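Local coordinates for protein MJ1225 (Methanocaldococcus jannaschii, PDB 3KH5) that is of unknown function but binds AMP and ADP through its CBS domains and is a putative archaeal homologue of the gamma subunit of AMP-activated protein kinase, at residues M90-D102 with T109-D123. Sequence-based numbering, arbitrary orientation. Where two conformers were deposited one is given.
With ADP (adenosine-5'-diphosphate), chain D.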
loop_
_atom_site.group_PDB
_atom_site.type_symbol
_atom_site.label_atom_id
_atom_site.label_comp_id
_atom_site.label_asym_id
_atom_site.label_seq_id
_atom_site.Cartn_x
_atom_site.Cartn_y
_atom_site.Cartn_z
ATOM N N MET A 90 1.664 -13.247 -6.890
ATOM C CA MET A 90 2.742 -12.528 -6.220
ATOM C C MET A 90 3.687 -11.867 -7.226
ATOM O O MET A 90 3.812 -12.316 -8.372
ATOM C CB MET A 90 3.519 -13.461 -5.285
ATOM C CG MET A 90 4.412 -14.480 -5.994
ATOM S SD MET A 90 5.220 -15.596 -4.836
ATOM C CE MET A 90 6.251 -16.580 -5.924
ATOM N N GLU A 91 4.347 -10.801 -6.796
ATOM C CA GLU A 91 5.450 -10.271 -7.571
ATOM C C GLU A 91 6.705 -11.094 -7.296
ATOM O O GLU A 91 7.038 -11.360 -6.139
ATOM C CB GLU A 91 5.644 -8.792 -7.264
ATOM C CG GLU A 91 4.518 -7.938 -7.860
ATOM C CD GLU A 91 4.561 -7.925 -9.380
ATOM O OE1 GLU A 91 5.654 -7.629 -9.918
ATOM O OE2 GLU A 91 3.523 -8.197 -10.032
ATOM N N GLU A 92 7.368 -11.537 -8.361
ATOM C CA GLU A 92 8.660 -12.224 -8.244
ATOM C C GLU A 92 9.749 -11.196 -8.590
ATOM O O GLU A 92 9.414 -10.035 -8.844
ATOM C CB GLU A 92 8.694 -13.461 -9.151
ATOM C CG GLU A 92 7.485 -14.391 -8.952
ATOM C CD GLU A 92 7.588 -15.691 -9.731
ATOM O OE1 GLU A 92 6.617 -16.047 -10.435
ATOM O OE2 GLU A 92 8.641 -16.362 -9.643
ATOM N N ASN A 93 11.031 -11.560 -8.591
ATOM C CA ASN A 93 12.078 -10.543 -8.826
ATOM C C ASN A 93 11.962 -9.416 -7.791
ATOM O O ASN A 93 11.847 -8.236 -8.142
ATOM C CB ASN A 93 11.967 -9.965 -10.258
ATOM C CG ASN A 93 13.261 -9.300 -10.728
ATOM O OD1 ASN A 93 14.299 -9.369 -10.063
ATOM N ND2 ASN A 93 13.207 -8.660 -11.893
ATOM N N VAL A 94 11.976 -9.794 -6.518
ATOM C CA VAL A 94 11.738 -8.865 -5.419
ATOM C C VAL A 94 12.896 -7.877 -5.295
ATOM O O VAL A 94 14.056 -8.245 -5.472
ATOM C CB VAL A 94 11.517 -9.639 -4.086
ATOM C CG1 VAL A 94 11.214 -8.695 -2.924
ATOM C CG2 VAL A 94 10.401 -10.660 -4.244
ATOM N N ILE A 95 12.578 -6.619 -5.016
ATOM C CA ILE A 95 13.601 -5.656 -4.646
ATOM C C ILE A 95 13.937 -5.849 -3.167
ATOM O O ILE A 95 13.097 -5.603 -2.291
ATOM C CB ILE A 95 13.145 -4.210 -4.918
ATOM C CG1 ILE A 95 12.999 -3.985 -6.426
ATOM C CG2 ILE A 95 14.139 -3.210 -4.323
ATOM C CD1 ILE A 95 12.315 -2.689 -6.792
ATOM N N THR A 96 15.162 -6.301 -2.896
ATOM C CA THR A 96 15.630 -6.517 -1.523
ATOM C C THR A 96 16.879 -5.690 -1.179
ATOM O O THR A 96 17.520 -5.113 -2.067
ATOM C CB THR A 96 15.931 -8.021 -1.223
ATOM O OG1 THR A 96 17.121 -8.431 -1.911
ATOM C CG2 THR A 96 14.767 -8.930 -1.619
ATOM N N LEU A 97 17.210 -5.645 0.115
ATOM C CA LEU A 97 18.490 -5.104 0.602
ATOM C C LEU A 97 19.326 -6.177 1.320
ATOM O O LEU A 97 18.781 -7.062 1.988
ATOM C CB LEU A 97 18.269 -3.894 1.521
ATOM C CG LEU A 97 17.485 -2.681 0.999
ATOM C CD1 LEU A 97 16.985 -1.834 2.148
ATOM C CD2 LEU A 97 18.277 -1.832 0.001
ATOM N N LYS A 98 20.648 -6.090 1.158
ATOM C CA LYS A 98 21.603 -6.986 1.825
ATOM C C LYS A 98 21.692 -6.624 3.301
ATOM O O LYS A 98 21.471 -5.464 3.658
ATOM C CB LYS A 98 22.987 -6.879 1.168
ATOM C CG LYS A 98 23.047 -7.367 -0.279
ATOM C CD LYS A 98 22.878 -8.879 -0.358
ATOM C CE LYS A 98 22.449 -9.324 -1.747
ATOM N NZ LYS A 98 21.967 -10.752 -1.737
ATOM N N GLU A 99 22.008 -7.592 4.164
ATOM C CA GLU A 99 22.021 -7.318 5.616
ATOM C C GLU A 99 23.067 -6.281 6.058
ATOM O O GLU A 99 23.004 -5.760 7.181
ATOM C CB GLU A 99 22.062 -8.600 6.484
ATOM C CG GLU A 99 23.124 -9.648 6.125
ATOM C CD GLU A 99 23.116 -10.858 7.070
ATOM O OE1 GLU A 99 22.466 -10.798 8.141
ATOM O OE2 GLU A 99 23.773 -11.870 6.742
ATOM N N ASN A 100 24.009 -5.970 5.165
ATOM C CA ASN A 100 25.005 -4.927 5.416
ATOM C C ASN A 100 24.743 -3.602 4.691
ATOM O O ASN A 100 25.634 -2.753 4.603
ATOM C CB ASN A 100 26.429 -5.431 5.119
ATOM C CG ASN A 100 26.658 -5.747 3.645
ATOM O OD1 ASN A 100 26.055 -6.667 3.088
ATOM N ND2 ASN A 100 27.548 -4.989 3.012
ATOM N N ALA A 101 23.524 -3.428 4.181
ATOM C CA ALA A 101 23.121 -2.181 3.531
ATOM C C ALA A 101 22.986 -1.058 4.554
ATOM O O ALA A 101 22.563 -1.299 5.689
ATOM C CB ALA A 101 21.805 -2.377 2.798
ATOM N N ASP A 102 23.345 0.160 4.153
ATOM C CA ASP A 102 23.156 1.325 5.013
ATOM C C ASP A 102 21.887 2.076 4.630
ATOM O O ASP A 102 21.284 1.809 3.586
ATOM C CB ASP A 102 24.369 2.266 4.970
ATOM C CG ASP A 102 24.321 3.229 3.798
ATOM O OD1 ASP A 102 23.925 2.800 2.690
ATOM O OD2 ASP A 102 24.694 4.409 3.984
ATOM N N THR A 109 16.843 3.455 -2.779
ATOM C CA THR A 109 15.998 2.370 -3.270
ATOM C C THR A 109 14.531 2.794 -3.263
ATOM O O THR A 109 13.839 2.652 -4.271
ATOM C CB THR A 109 16.198 1.082 -2.436
ATOM O OG1 THR A 109 17.540 0.611 -2.603
ATOM C CG2 THR A 109 15.234 -0.017 -2.868
ATOM N N PHE A 110 14.072 3.333 -2.134
ATOM C CA PHE A 110 12.687 3.781 -2.001
ATOM C C PHE A 110 12.357 4.892 -2.993
ATOM O O PHE A 110 11.273 4.915 -3.582
ATOM C CB PHE A 110 12.404 4.279 -0.579
ATOM C CG PHE A 110 12.472 3.211 0.479
ATOM C CD1 PHE A 110 12.145 1.889 0.189
ATOM C CD2 PHE A 110 12.836 3.538 1.783
ATOM C CE1 PHE A 110 12.203 0.910 1.174
ATOM C CE2 PHE A 110 12.890 2.568 2.778
ATOM C CZ PHE A 110 12.574 1.252 2.472
ATOM N N LEU A 111 13.308 5.809 -3.170
ATOM C CA LEU A 111 13.120 6.987 -4.013
ATOM C C LEU A 111 13.188 6.720 -5.522
ATOM O O LEU A 111 12.518 7.407 -6.298
ATOM C CB LEU A 111 14.141 8.068 -3.639
ATOM C CG LEU A 111 13.814 9.167 -2.619
ATOM C CD1 LEU A 111 13.026 8.661 -1.412
ATOM C CD2 LEU A 111 15.103 9.849 -2.178
ATOM N N THR A 112 13.990 5.748 -5.946
ATOM C CA THR A 112 14.206 5.546 -7.387
ATOM C C THR A 112 13.570 4.280 -7.941
ATOM O O THR A 112 13.374 4.155 -9.154
ATOM C CB THR A 112 15.703 5.548 -7.767
ATOM O OG1 THR A 112 16.354 4.424 -7.167
ATOM C CG2 THR A 112 16.380 6.829 -7.315
ATOM N N LYS A 113 13.255 3.339 -7.054
ATOM C CA LYS A 113 12.672 2.068 -7.477
ATOM C C LYS A 113 11.183 1.918 -7.140
ATOM O O LYS A 113 10.649 0.815 -7.224
ATOM C CB LYS A 113 13.465 0.875 -6.914
ATOM C CG LYS A 113 14.980 0.909 -7.160
ATOM C CD LYS A 113 15.349 0.879 -8.640
ATOM C CE LYS A 113 16.825 1.202 -8.820
ATOM N NZ LYS A 113 17.245 1.227 -10.249
ATOM N N ASN A 114 10.521 3.009 -6.756
ATOM C CA ASN A 114 9.067 3.009 -6.532
ATOM C C ASN A 114 8.563 1.843 -5.666
ATOM O O ASN A 114 7.593 1.151 -6.008
ATOM C CB ASN A 114 8.330 3.053 -7.877
ATOM C CG ASN A 114 6.919 3.593 -7.757
ATOM O OD1 ASN A 114 6.640 4.463 -6.930
ATOM N ND2 ASN A 114 6.019 3.086 -8.596
ATOM N N VAL A 115 9.259 1.617 -4.558
ATOM C CA VAL A 115 8.848 0.649 -3.548
ATOM C C VAL A 115 8.827 1.384 -2.211
ATOM O O VAL A 115 9.567 2.357 -2.017
ATOM C CB VAL A 115 9.787 -0.581 -3.498
ATOM C CG1 VAL A 115 9.448 -1.564 -4.610
ATOM C CG2 VAL A 115 11.258 -0.163 -3.552
ATOM N N GLY A 116 7.959 0.949 -1.305
ATOM C CA GLY A 116 7.845 1.566 0.012
ATOM C C GLY A 116 8.383 0.691 1.128
ATOM O O GLY A 116 8.442 1.120 2.278
ATOM N N GLY A 117 8.771 -0.535 0.788
ATOM C CA GLY A 117 9.254 -1.505 1.775
ATOM C C GLY A 117 10.075 -2.559 1.064
ATOM O O GLY A 117 9.767 -2.927 -0.072
ATOM N N ALA A 118 11.126 -3.040 1.721
ATOM C CA ALA A 118 12.034 -4.013 1.111
ATOM C C ALA A 118 12.509 -5.060 2.113
ATOM O O ALA A 118 12.983 -4.703 3.195
ATOM C CB ALA A 118 13.232 -3.300 0.480
ATOM N N PRO A 119 12.389 -6.354 1.757
ATOM C CA PRO A 119 12.971 -7.408 2.580
ATOM C C PRO A 119 14.481 -7.215 2.712
ATOM O O PRO A 119 15.143 -6.808 1.752
ATOM C CB PRO A 119 12.666 -8.682 1.783
ATOM C CG PRO A 119 11.473 -8.340 0.967
ATOM C CD PRO A 119 11.694 -6.910 0.579
ATOM N N ILE A 120 15.009 -7.466 3.903
ATOM C CA ILE A 120 16.451 -7.469 4.106
ATOM C C ILE A 120 16.877 -8.926 4.119
ATOM O O ILE A 120 16.326 -9.733 4.875
ATOM C CB ILE A 120 16.854 -6.755 5.411
ATOM C CG1 ILE A 120 16.508 -5.264 5.320
ATOM C CG2 ILE A 120 18.351 -6.915 5.681
ATOM C CD1 ILE A 120 16.156 -4.634 6.659
ATOM N N VAL A 121 17.833 -9.266 3.260
ATOM C CA VAL A 121 18.255 -10.656 3.096
ATOM C C VAL A 121 19.745 -10.841 3.349
ATOM O O VAL A 121 20.529 -9.891 3.265
ATOM C CB VAL A 121 17.907 -11.223 1.684
ATOM C CG1 VAL A 121 16.415 -11.105 1.396
ATOM C CG2 VAL A 121 18.730 -10.542 0.584
ATOM N N ASN A 122 20.134 -12.076 3.660
ATOM C CA ASN A 122 21.550 -12.395 3.765
ATOM C C ASN A 122 22.108 -12.810 2.410
ATOM O O ASN A 122 21.451 -12.626 1.380
ATOM C CB ASN A 122 21.816 -13.443 4.860
ATOM C CG ASN A 122 21.176 -14.791 4.574
ATOM O OD1 ASN A 122 20.774 -15.089 3.447
ATOM N ND2 ASN A 122 21.089 -15.626 5.604
ATOM N N ASP A 123 23.315 -13.366 2.410
ATOM C CA ASP A 123 23.976 -13.733 1.162
ATOM C C ASP A 123 23.309 -14.912 0.442
ATOM O O ASP A 123 23.497 -15.082 -0.766
ATOM C CB ASP A 123 25.481 -13.959 1.372
ATOM C CG ASP A 123 26.288 -12.656 1.307
ATOM O OD1 ASP A 123 25.702 -11.588 1.013
ATOM O OD2 ASP A 123 27.515 -12.703 1.544
HETATM P PB ADP D . 4.697 0.108 -2.269
HETATM O O1B ADP D . 4.773 1.351 -3.087
HETATM O O2B ADP D . 3.912 0.364 -0.865
HETATM O O3B ADP D . 6.138 -0.502 -1.856
HETATM P PA ADP D . 2.416 -1.078 -2.911
HETATM O O1A ADP D . 1.536 -0.400 -3.889
HETATM O O2A ADP D . 1.764 -2.342 -2.114
HETATM O O3A ADP D . 3.997 -1.100 -3.015
HETATM O "O5'" ADP D . 2.624 -2.232 -4.073
HETATM C "C5'" ADP D . 2.732 -1.968 -5.507
HETATM C "C4'" ADP D . 3.368 -3.165 -6.280
HETATM O "O4'" ADP D . 4.795 -3.196 -5.955
HETATM C "C3'" ADP D . 2.800 -4.557 -5.932
HETATM O "O3'" ADP D . 2.702 -5.331 -7.135
HETATM C "C2'" ADP D . 3.853 -5.139 -4.984
HETATM O "O2'" ADP D . 3.899 -6.574 -5.034
HETATM C "C1'" ADP D . 5.137 -4.544 -5.550
HETATM N N9 ADP D . 6.206 -4.481 -4.510
HETATM C C8 ADP D . 6.147 -3.984 -3.268
HETATM N N7 ADP D . 7.339 -4.128 -2.677
HETATM C C5 ADP D . 8.153 -4.716 -3.547
HETATM C C6 ADP D . 9.483 -5.119 -3.521
HETATM N N6 ADP D . 10.230 -4.936 -2.436
HETATM N N1 ADP D . 10.001 -5.700 -4.617
HETATM C C2 ADP D . 9.275 -5.893 -5.712
HETATM N N3 ADP D . 8.006 -5.521 -5.769
HETATM C C4 ADP D . 7.430 -4.935 -4.707
#
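Where Ile-95 meets Ala-118 and Pro-119, backbone from both segments reads the adenine of a bound ADP, much as one base reads another. Ile-95 N donates to N1 of the ring (2.8 Å), and the 6-amino group answers from N6 to Ile-95 O at 2.9 Å, nearly straight at 173°. The second N6 bond runs to Gly-117 O (3.1 Å), so the amino group is shared between the two segments. All three bonds use main-chain atoms, a pattern consistent with selection for adenine by the backbone.

Val-115 sets CG1 over one face of the purine, 3.6 Å from C5; Val-94 CG1 comes from the other side of the plane, at the rim beside N1, and also touches Pro-119 CG. Ile-95 braces the Val-115 side. Its first torsion (chi1 -67°) turns CG2 to the methyl of Thr-109, and the extended end of the chain brings CD1 against both Lys-113 CB and Val-115 CG1, 3.8 Å from the latter. Glu-91 lays CG against the ribose, 3.2 Å from O2', and the bend beyond it turns the carboxylate off toward Lys-66, which OE2 meets in a salt bridge. Replacing Glu-91 by alanine removes CG and the carboxylate, which would probably leave Lys-66 without this mate and open a gap beside the ribose hydroxyls.

Beyond the nucleotide the segments become parallel strands. Leu-97 N bonds to Pro-119 O (2.9 Å) and Val-121 N to Leu-97 O (2.7 Å), followed by a weak bond from Glu-99 N to Val-121 O. Thr-96 and Val-121 pack on one face; Leu-97 and Ile-120 occupy the other. Helix 103-112 links the strands as a beta-alpha-beta crossover, strand 127-132 pairs antiparallel with 117-121, and strand 48-53 packs against Val-94 and Val-121.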